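Long-range contacts in citrate synthase (Thermotoga maritima, PDB 2P2W), which probably catalyses the condensation of oxaloacetate with acetyl-CoA and water to give citrate and CoA, a step of the tricarboxylic acid cycle: residues S14-Y18 with Y27-I31; E43-Y47 with E59-K64; L78-H83 with Y128-Y132; A214-P219 with D300-S304. All blocks are in the same frame, centred on the assembly; numbering follows the deposited sequence.

How the interactions relate
Following the chain from the N terminus, the four contacts come in series, each closed before the next opens, so none nest or cross. Interaction 1 pairs strands 17-20 and 25-28 of a hairpin, with eight residues between its segments, and interaction 2 follows by pairing helices 42-51 and 57-69. These two touch, Tyr28 CD2 lying 3.8 Å from Thr45 CG2. Interaction 3 spans 44 residues to bring the end of helix 75-81 onto helix 110-133. Interaction 4 makes the longest closure, 80 residues, joining helices 214-225 and 299-309 at the predicted active-site Asp300. Interactions 1, 2 and 3 also reach the second subunit, whereas no other chain touches the segments of interaction 4.

Interaction 1: S14-Y18 with Y27-I31; sequences SSICY and YYRGI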
# COMPACT_ATOMS: atom_id res chain seq x y z
N SER A 14 4.26 11.02 -17.96
CA SER A 14 4.46 11.94 -16.86
C SER A 14 5.36 13.11 -17.27
O SER A 14 6.29 12.97 -18.05
CB SER A 14 5.10 11.18 -15.70
OG SER A 14 5.25 12.05 -14.58
N SER A 15 5.01 14.30 -16.75
CA SER A 15 5.84 15.47 -16.98
C SER A 15 6.57 15.91 -15.70
O SER A 15 7.17 16.97 -15.63
CB SER A 15 4.95 16.60 -17.48
OG SER A 15 4.08 17.01 -16.43
N ILE A 16 6.47 15.06 -14.65
CA ILE A 16 7.04 15.42 -13.34
C ILE A 16 8.56 15.26 -13.30
O ILE A 16 9.30 16.13 -12.85
CB ILE A 16 6.41 14.53 -12.28
CG1 ILE A 16 4.92 14.83 -12.12
CG2 ILE A 16 7.09 14.79 -10.92
CD1 ILE A 16 4.24 13.88 -11.14
N CYS A 17 9.06 14.12 -13.76
CA CYS A 17 10.48 13.84 -13.66
C CYS A 17 11.05 12.99 -14.78
O CYS A 17 10.45 12.02 -15.21
CB CYS A 17 10.73 13.15 -12.31
SG CYS A 17 12.27 12.21 -12.14
N TYR A 18 12.23 13.39 -15.25
CA TYR A 18 12.91 12.64 -16.29
C TYR A 18 14.12 11.96 -15.66
O TYR A 18 15.00 12.61 -15.11
CB TYR A 18 13.37 13.55 -17.43
CG TYR A 18 14.21 12.83 -18.47
CD1 TYR A 18 13.80 11.61 -19.00
CD2 TYR A 18 15.43 13.36 -18.89
CE1 TYR A 18 14.59 10.92 -19.93
CE2 TYR A 18 16.23 12.68 -19.82
CZ TYR A 18 15.80 11.47 -20.33
OH TYR A 18 16.60 10.80 -21.23
N TYR A 27 16.19 14.81 -13.40
CA TYR A 27 15.63 16.15 -13.54
C TYR A 27 14.22 16.23 -12.96
O TYR A 27 13.44 15.29 -13.08
CB TYR A 27 15.55 16.53 -15.03
CG TYR A 27 16.82 16.31 -15.81
CD1 TYR A 27 17.11 15.07 -16.38
CD2 TYR A 27 17.74 17.34 -15.98
CE1 TYR A 27 18.28 14.86 -17.10
CE2 TYR A 27 18.92 17.14 -16.70
CZ TYR A 27 19.18 15.90 -17.26
OH TYR A 27 20.33 15.70 -17.98
N TYR A 28 13.91 17.35 -12.32
CA TYR A 28 12.58 17.60 -11.78
C TYR A 28 11.98 18.62 -12.74
O TYR A 28 12.46 19.76 -12.82
CB TYR A 28 12.64 18.21 -10.38
CG TYR A 28 13.07 17.28 -9.27
CD1 TYR A 28 13.34 15.93 -9.51
CD2 TYR A 28 13.20 17.75 -7.96
CE1 TYR A 28 13.73 15.07 -8.46
CE2 TYR A 28 13.58 16.92 -6.92
CZ TYR A 28 13.84 15.58 -7.18
OH TYR A 28 14.23 14.76 -6.14
N ARG A 29 10.95 18.22 -13.48
CA ARG A 29 10.31 19.10 -14.45
C ARG A 29 11.33 19.90 -15.28
O ARG A 29 11.18 21.11 -15.47
CB ARG A 29 9.33 20.04 -13.75
CG ARG A 29 8.08 19.34 -13.21
CD ARG A 29 7.09 20.32 -12.60
NE ARG A 29 6.01 19.66 -11.86
CZ ARG A 29 5.00 19.00 -12.42
NH1 ARG A 29 4.91 18.89 -13.74
NH2 ARG A 29 4.07 18.45 -11.65
N GLY A 30 12.38 19.22 -15.74
CA GLY A 30 13.38 19.86 -16.58
C GLY A 30 14.64 20.42 -15.92
O GLY A 30 15.63 20.68 -16.60
N ILE A 31 14.61 20.59 -14.60
CA ILE A 31 15.77 21.13 -13.90
C ILE A 31 16.58 20.02 -13.24
O ILE A 31 16.03 19.15 -12.56
CB ILE A 31 15.33 22.14 -12.81
CG1 ILE A 31 14.53 23.28 -13.44
CG2 ILE A 31 16.56 22.71 -12.09
CD1 ILE A 31 14.09 24.35 -12.45
O HOH W 1 2.38 16.98 -13.81
O HOH W 2 6.46 19.86 -16.02
O HOH W 3 12.45 16.51 -16.09
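Arg29 reaches back along 14-18 with its chain extended from CG to NE, which brings the guanidinium beside Ser15 and Ile16. Ile16 CG1 lies over one face of that group, 3.7 Å from Arg29 NH2. At the edge, two waters sit in the guanidinium plane: one is shared by Arg29 NH2 and Ser15 OG, and the other accepts from Arg29 NH1 at 2.9 Å while donating to Ser15 O. Arg29 NH2 also bonds to Leu49 O on helix 42-51, and this set of partners fixes the rotation of the guanidinium. Its backbone joins in as well, Arg29 N donating to Ile16 O at 2.7 Å.

Before Arg29 in the chain, Tyr27 and Tyr28 belong to the antiparallel hairpin of strands 17-20 and 25-28. Cys17 faces Tyr28 as a non-hydrogen-bonded pair, and a type I' turn from Tyr28 to Ile31 leads on to the third strand. Tyr18 and Tyr27 form the next, hydrogen-bonded pair, with Tyr18 N to Tyr27 O at 3.1 Å and Tyr27 N to Tyr18 O at 3.0 Å.

With CG anti to the backbone N, chi1 174°, the Tyr18 ring lies alongside that of Tyr27 and points the same way. They meet rim to rim, Tyr18 CD2 to Tyr27 CD1 at 3.5 Å, with planes only 13° apart and neither ring over the face of the other. The Tyr18 ring also meets that of Tyr349 of the second subunit. On the other face of the sheet Tyr28 carries its hydroxyl to Ile171 O, and its side chain is about 8 Å from a bound citrate.

Interaction 2: E43-Y47 with E59-K64; sequences EETAY and ELEEFK
Two successive helices, 42-51 and 57-69, pack across each other here, and Tyr47 and Phe63 form the aromatic centre of the joint. Tyr47 turns an edge to the face of Phe63 in a T-shaped pair: its CD2 stands 3.6 Å from Phe63 CG, off the ring centre toward the rim, with the two planes at 83°. Both rings leave their helices with CG anti to the backbone N, which sends them into the space between the two axes. Phe63 uses its own edge too, resting CE2 3.4 Å from Glu43 O, a carbonyl that already accepts the helical bond from Tyr47 N.

The axes of 43-47 and 59-64 come within 10.1 Å at an angle of 102°, so this is a helix-helix crossing close to perpendicular. On one flank Leu60 lays CD1 against the backbone of Glu44, 3.8 Å from Glu44 CA, while the carboxylate of Glu44 turns to Ser40 and to Arg363 of the second subunit. Farther along, Tyr47 OH meets the carboxylate of Glu59 at 3.5 Å from Glu59 CD; Tyr47 OH is hydrogen-bonded to Lys53 NZ, and Glu59 OE1 is taken by Thr56 N.

Glu43 and Lys64 cross at about a right angle, Glu43 CB to Lys64 CG at 3.7 Å. A bend at chi2 (99°) lets the Glu43 chain lie across Lys64 CG, with Glu43 OE2 4.7 Å from Lys64 NZ. Waters span the gap: one joins Glu43 OE1 to Lys64 NZ, and another donates to Glu43 OE2 and Lys64 O. Glu43 OE2 also accepts from His147 N.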
# COMPACT_ATOMS: atom_id res chain seq x y z
N GLU A 43 10.62 23.78 0.67
CA GLU A 43 9.39 24.41 0.22
C GLU A 43 9.41 24.87 -1.23
O GLU A 43 8.42 24.71 -1.94
CB GLU A 43 9.02 25.60 1.12
CG GLU A 43 8.68 25.20 2.55
CD GLU A 43 9.84 25.38 3.52
OE1 GLU A 43 11.00 25.19 3.11
OE2 GLU A 43 9.58 25.71 4.69
N GLU A 44 10.53 25.44 -1.68
CA GLU A 44 10.61 25.91 -3.06
C GLU A 44 10.57 24.77 -4.08
O GLU A 44 9.89 24.86 -5.10
CB GLU A 44 11.87 26.74 -3.29
CG GLU A 44 11.89 27.42 -4.65
CD GLU A 44 13.20 28.15 -4.94
OE1 GLU A 44 14.24 27.48 -5.07
OE2 GLU A 44 13.17 29.39 -5.03
N THR A 45 11.30 23.69 -3.81
CA THR A 45 11.30 22.57 -4.74
C THR A 45 9.97 21.82 -4.69
O THR A 45 9.48 21.34 -5.71
CB THR A 45 12.46 21.60 -4.45
OG1 THR A 45 13.71 22.28 -4.72
CG2 THR A 45 12.36 20.36 -5.35
N ALA A 46 9.37 21.74 -3.51
CA ALA A 46 8.08 21.06 -3.37
C ALA A 46 7.04 21.85 -4.15
O ALA A 46 6.18 21.29 -4.83
CB ALA A 46 7.68 20.97 -1.90
N TYR A 47 7.13 23.17 -4.06
CA TYR A 47 6.20 24.05 -4.77
C TYR A 47 6.35 23.76 -6.26
O TYR A 47 5.37 23.60 -6.99
CB TYR A 47 6.55 25.51 -4.50
CG TYR A 47 5.63 26.50 -5.19
CD1 TYR A 47 5.77 26.78 -6.55
CD2 TYR A 47 4.61 27.13 -4.49
CE1 TYR A 47 4.91 27.68 -7.19
CE2 TYR A 47 3.75 28.03 -5.12
CZ TYR A 47 3.91 28.30 -6.47
OH TYR A 47 3.06 29.19 -7.08
N GLU A 59 4.95 34.36 -3.81
CA GLU A 59 4.35 33.03 -3.83
C GLU A 59 5.07 32.10 -2.85
O GLU A 59 4.43 31.38 -2.09
CB GLU A 59 4.38 32.44 -5.25
CG GLU A 59 3.17 32.82 -6.09
CD GLU A 59 3.40 32.61 -7.58
OE1 GLU A 59 4.58 32.48 -7.98
OE2 GLU A 59 2.41 32.59 -8.34
N LEU A 60 6.40 32.13 -2.87
CA LEU A 60 7.17 31.28 -1.96
C LEU A 60 6.91 31.67 -0.51
O LEU A 60 6.75 30.80 0.35
CB LEU A 60 8.66 31.40 -2.26
CG LEU A 60 9.56 30.52 -1.38
CD1 LEU A 60 9.14 29.06 -1.52
CD2 LEU A 60 11.01 30.70 -1.78
N GLU A 61 6.86 32.97 -0.25
CA GLU A 61 6.61 33.47 1.09
C GLU A 61 5.27 32.96 1.61
O GLU A 61 5.17 32.45 2.73
CB GLU A 61 6.61 35.00 1.10
CG GLU A 61 6.68 35.62 2.48
CD GLU A 61 6.46 37.12 2.48
OE1 GLU A 61 5.40 37.58 1.98
OE2 GLU A 61 7.35 37.85 2.97
N GLU A 62 4.24 33.09 0.78
CA GLU A 62 2.90 32.64 1.15
C GLU A 62 2.83 31.12 1.28
O GLU A 62 2.15 30.59 2.15
CB GLU A 62 1.88 33.13 0.12
CG GLU A 62 1.57 34.62 0.24
CD GLU A 62 0.96 35.19 -1.03
OE1 GLU A 62 0.21 34.45 -1.71
OE2 GLU A 62 1.21 36.37 -1.33
N PHE A 63 3.54 30.42 0.40
CA PHE A 63 3.54 28.96 0.44
C PHE A 63 4.25 28.47 1.70
O PHE A 63 3.84 27.47 2.29
CB PHE A 63 4.23 28.39 -0.81
CG PHE A 63 4.14 26.89 -0.92
CD1 PHE A 63 2.90 26.26 -1.07
CD2 PHE A 63 5.28 26.11 -0.84
CE1 PHE A 63 2.80 24.87 -1.15
CE2 PHE A 63 5.20 24.71 -0.92
CZ PHE A 63 3.96 24.09 -1.07
N LYS A 64 5.31 29.16 2.11
CA LYS A 64 6.04 28.76 3.31
C LYS A 64 5.16 28.96 4.54
O LYS A 64 5.19 28.14 5.46
CB LYS A 64 7.34 29.56 3.46
CG LYS A 64 8.51 28.97 2.67
CD LYS A 64 9.77 29.82 2.78
CE LYS A 64 10.31 29.83 4.21
NZ LYS A 64 11.80 29.87 4.24
O HOH W 4 12.48 27.35 3.12
O HOH W 5 7.51 26.52 6.06

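Interaction 3: L78-H83 with Y128-Y132; sequences LGILYH and YYYRY
Leu81 and Tyr132 carry most of the apolar contact, their side chains sliding past each other in opposite directions. Leu81 has CG anti to its backbone N (chi1 174°), and this pushes the two methyls in among three tyrosines. CD1 of Leu81 packs on Tyr132 CD2 and, at 3.8 Å, on the edge of the Tyr129 ring at CD1. The other methyl, CD2, rests on Tyr128 CB at 4.1 Å. One helical turn earlier Leu78 crosses Tyr128 at about a right angle, its CD1 3.7 Å from Tyr128 CD2.

Here the last turn of helix 75-81 and the loop behind it settle on the long helix 110-133, whose residues 128, 129 and 132 make up one side. Leu138, Arg140 and Pro141 of a loop, and helix 90-98, pack round the same side chains.

Among the aromatics, Tyr82 turns its ring back to Tyr132, CD1 to Tyr132 CE1 at 3.4 Å. The planes stand 83° apart, yet the approach is oblique.

At the end of the helix, Leu81 O sits over one face of the Tyr132 ring, offset toward the rim, 3.2 Å from Tyr132 CE2; it is not hydrogen-bonded to Tyr132 OH, the angle being poor. Tyr132 OH passes on to a hydrogen bond with Leu84 O, and Tyr129 OH likewise bonds to Pro85 O, tying the following loop to helix 110-133. His83 folds back so that ND1 donates 2.7 Å to Gly79 O, close to the imidazole plane, and its ring stacks on His83 of the second subunit.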
# COMPACT_ATOMS: atom_id res chain seq x y z
N LEU A 78 -2.81 13.26 19.44
CA LEU A 78 -1.89 13.38 20.56
C LEU A 78 -2.30 12.40 21.65
O LEU A 78 -1.46 11.81 22.32
CB LEU A 78 -1.90 14.81 21.09
CG LEU A 78 -0.56 15.31 21.62
CD1 LEU A 78 0.52 15.08 20.56
CD2 LEU A 78 -0.65 16.78 21.98
N GLY A 79 -3.61 12.21 21.82
CA GLY A 79 -4.09 11.29 22.83
C GLY A 79 -3.64 9.87 22.53
O GLY A 79 -3.24 9.13 23.43
N ILE A 80 -3.70 9.49 21.26
CA ILE A 80 -3.29 8.16 20.82
C ILE A 80 -1.79 7.96 21.00
O ILE A 80 -1.34 6.89 21.39
CB ILE A 80 -3.66 7.95 19.33
CG1 ILE A 80 -5.16 7.71 19.20
CG2 ILE A 80 -2.87 6.79 18.75
CD1 ILE A 80 -5.77 8.29 17.94
N LEU A 81 -1.01 9.00 20.70
CA LEU A 81 0.45 8.94 20.82
C LEU A 81 0.92 8.41 22.17
O LEU A 81 1.77 7.51 22.23
CB LEU A 81 1.06 10.32 20.60
CG LEU A 81 2.57 10.43 20.83
CD1 LEU A 81 3.31 9.63 19.78
CD2 LEU A 81 3.00 11.89 20.79
N TYR A 82 0.36 8.95 23.24
CA TYR A 82 0.79 8.59 24.59
C TYR A 82 0.33 7.19 25.05
O TYR A 82 0.57 6.76 26.17
CB TYR A 82 0.32 9.67 25.57
CG TYR A 82 1.26 10.84 25.53
CD1 TYR A 82 2.51 10.75 26.13
CD2 TYR A 82 0.90 12.01 24.85
CE1 TYR A 82 3.41 11.81 26.04
CE2 TYR A 82 1.80 13.07 24.77
CZ TYR A 82 3.05 12.97 25.36
OH TYR A 82 3.95 14.01 25.27
N HIS A 83 -0.38 6.46 24.14
CA HIS A 83 -0.80 5.10 24.47
C HIS A 83 -0.14 4.07 23.54
O HIS A 83 -0.47 2.89 23.54
CB HIS A 83 -2.33 5.00 24.36
CG HIS A 83 -3.01 5.82 25.44
ND1 HIS A 83 -3.49 7.07 25.21
CD2 HIS A 83 -3.26 5.48 26.78
CE1 HIS A 83 -4.00 7.47 26.40
NE2 HIS A 83 -3.87 6.54 27.36
N TYR A 128 7.54 14.18 17.27
CA TYR A 128 6.74 13.89 18.45
C TYR A 128 6.96 12.47 18.96
O TYR A 128 7.08 12.26 20.17
CB TYR A 128 5.25 14.07 18.15
CG TYR A 128 4.73 15.49 18.23
CD1 TYR A 128 5.60 16.58 18.30
CD2 TYR A 128 3.36 15.74 18.22
CE1 TYR A 128 5.11 17.89 18.36
CE2 TYR A 128 2.86 17.04 18.27
CZ TYR A 128 3.74 18.11 18.34
OH TYR A 128 3.23 19.38 18.38
N TYR A 129 6.99 11.50 18.05
CA TYR A 129 7.19 10.12 18.47
C TYR A 129 8.59 9.93 19.04
O TYR A 129 8.79 9.16 19.97
CB TYR A 129 6.93 9.15 17.32
CG TYR A 129 6.97 7.71 17.77
CD1 TYR A 129 5.86 7.12 18.38
CD2 TYR A 129 8.14 6.96 17.67
CE1 TYR A 129 5.93 5.82 18.89
CE2 TYR A 129 8.21 5.66 18.17
CZ TYR A 129 7.10 5.10 18.78
OH TYR A 129 7.19 3.82 19.28
N TYR A 130 9.55 10.63 18.46
CA TYR A 130 10.93 10.55 18.92
C TYR A 130 11.02 11.03 20.37
O TYR A 130 11.55 10.33 21.23
CB TYR A 130 11.82 11.42 18.03
CG TYR A 130 13.26 11.46 18.46
CD1 TYR A 130 14.06 10.32 18.39
CD2 TYR A 130 13.84 12.64 18.92
CE1 TYR A 130 15.41 10.36 18.76
CE2 TYR A 130 15.18 12.69 19.29
CZ TYR A 130 15.95 11.55 19.21
OH TYR A 130 17.28 11.60 19.59
N ARG A 131 10.49 12.22 20.63
CA ARG A 131 10.50 12.81 21.97
C ARG A 131 9.75 11.91 22.94
O ARG A 131 10.23 11.63 24.04
CB ARG A 131 9.85 14.19 21.95
CG ARG A 131 10.49 15.17 20.98
CD ARG A 131 11.87 15.62 21.43
NE ARG A 131 11.82 16.42 22.65
CZ ARG A 131 12.88 17.05 23.17
NH1 ARG A 131 14.06 16.97 22.57
NH2 ARG A 131 12.75 17.75 24.28
N TYR A 132 8.56 11.48 22.53
CA TYR A 132 7.72 10.61 23.35
C TYR A 132 8.43 9.30 23.70
O TYR A 132 8.52 8.93 24.87
CB TYR A 132 6.42 10.30 22.61
CG TYR A 132 5.65 9.13 23.17
CD1 TYR A 132 5.09 9.18 24.45
CD2 TYR A 132 5.48 7.96 22.43
CE1 TYR A 132 4.39 8.10 24.98
CE2 TYR A 132 4.78 6.87 22.94
CZ TYR A 132 4.24 6.95 24.22
OH TYR A 132 3.54 5.88 24.73

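Interaction 4: A214-P219 with D300-S304; sequences ASEKVP and DLYSS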
# COMPACT_ATOMS: atom_id res chain seq x y z
N ALA A 214 16.95 -0.12 2.32
CA ALA A 214 18.36 -0.45 2.17
C ALA A 214 19.19 0.57 2.96
O ALA A 214 20.29 0.26 3.41
CB ALA A 214 18.75 -0.43 0.69
N SER A 215 18.65 1.77 3.13
CA SER A 215 19.35 2.81 3.87
C SER A 215 19.59 2.40 5.33
O SER A 215 20.61 2.75 5.91
CB SER A 215 18.57 4.13 3.82
OG SER A 215 17.32 4.03 4.48
N GLU A 216 18.66 1.65 5.91
CA GLU A 216 18.81 1.22 7.30
C GLU A 216 19.74 0.01 7.39
O GLU A 216 20.28 -0.28 8.46
CB GLU A 216 17.44 0.87 7.90
CG GLU A 216 16.41 1.98 7.74
CD GLU A 216 15.15 1.76 8.55
OE1 GLU A 216 14.94 0.62 9.03
OE2 GLU A 216 14.37 2.72 8.70
N LYS A 217 19.93 -0.68 6.28
CA LYS A 217 20.81 -1.85 6.26
C LYS A 217 22.28 -1.50 5.99
O LYS A 217 23.19 -2.27 6.22
CB LYS A 217 20.32 -2.82 5.17
CG LYS A 217 19.19 -3.73 5.67
CD LYS A 217 19.61 -5.19 5.84
CE LYS A 217 18.51 -6.05 6.47
NZ LYS A 217 19.11 -6.95 7.46
N VAL A 218 22.50 -0.30 5.42
CA VAL A 218 23.88 0.04 5.07
C VAL A 218 24.82 0.19 6.28
O VAL A 218 25.90 -0.39 6.33
CB VAL A 218 23.90 1.25 4.14
CG1 VAL A 218 25.32 1.81 4.06
CG2 VAL A 218 23.47 0.82 2.74
N PRO A 219 24.45 1.02 7.26
CA PRO A 219 25.29 1.18 8.44
C PRO A 219 25.77 -0.17 9.04
O PRO A 219 26.95 -0.38 9.29
CB PRO A 219 24.51 2.04 9.43
CG PRO A 219 23.65 2.96 8.56
CD PRO A 219 23.32 1.95 7.36
N ASP A 300 21.08 5.32 -1.40
CA ASP A 300 21.00 4.73 -0.06
C ASP A 300 22.34 4.55 0.64
O ASP A 300 22.41 4.55 1.88
CB ASP A 300 20.30 3.36 -0.10
CG ASP A 300 18.88 3.43 -0.64
OD1 ASP A 300 18.20 4.45 -0.41
OD2 ASP A 300 18.44 2.45 -1.29
N LEU A 301 23.41 4.38 -0.13
CA LEU A 301 24.73 4.18 0.45
C LEU A 301 25.20 5.39 1.25
O LEU A 301 25.67 5.26 2.38
CB LEU A 301 25.77 3.85 -0.64
CG LEU A 301 27.19 3.53 -0.15
CD1 LEU A 301 27.19 2.24 0.65
CD2 LEU A 301 28.13 3.40 -1.35
N TYR A 302 25.07 6.58 0.67
CA TYR A 302 25.53 7.79 1.33
C TYR A 302 24.48 8.56 2.11
O TYR A 302 24.82 9.29 3.04
CB TYR A 302 26.22 8.69 0.31
CG TYR A 302 27.47 8.05 -0.25
CD1 TYR A 302 28.54 7.73 0.58
CD2 TYR A 302 27.57 7.74 -1.61
CE1 TYR A 302 29.68 7.11 0.08
CE2 TYR A 302 28.71 7.13 -2.12
CZ TYR A 302 29.76 6.81 -1.27
OH TYR A 302 30.88 6.20 -1.78
N SER A 303 23.21 8.43 1.74
CA SER A 303 22.17 9.14 2.48
C SER A 303 22.16 8.58 3.91
O SER A 303 22.04 9.33 4.88
CB SER A 303 20.79 8.94 1.84
OG SER A 303 20.36 7.60 1.97
N SER A 304 22.30 7.26 4.02
CA SER A 304 22.31 6.61 5.33
C SER A 304 23.48 7.10 6.18
O SER A 304 23.32 7.36 7.37
CB SER A 304 22.38 5.08 5.18
OG SER A 304 23.60 4.66 4.61
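Val218 lays CG1 over the hydroxyl of Ser304, 3.4 Å from OG, and the same methyl meets Leu301 CD1 at 3.9 Å. Ser304 OG stands between its own backbone N and carbonyl carbon (chi1 66°), a rotamer that lets it donate to Asp300 O at 3.0 Å, in the carbonyl plane. The direct helical bond from Ser304 N to that oxygen is weak, so the hydroxyl probably supplements it. Packing is tight at the neighbouring point, where Ser215 O lies 3.0 Å from Ser304 CB. Pro219, at the kink of its helix, rests CD on the same serine.

The axes of 214-219 and 300-304 cross 8.2 Å apart at a signed angle of -69°; the serines and alanine here are consistent with so close an approach. Ala214 CB touches Asp300 OD2 at 3.5 Å.

With no hydrogen bond passing between the two segments, they are joined by van der Waals contact. The Asp300 side chain lies about 7 Å from that of His250 and about 3 Å from a bound citrate, probably carried over from crystallisation, which is consistent with the predicted active-site role of Asp300.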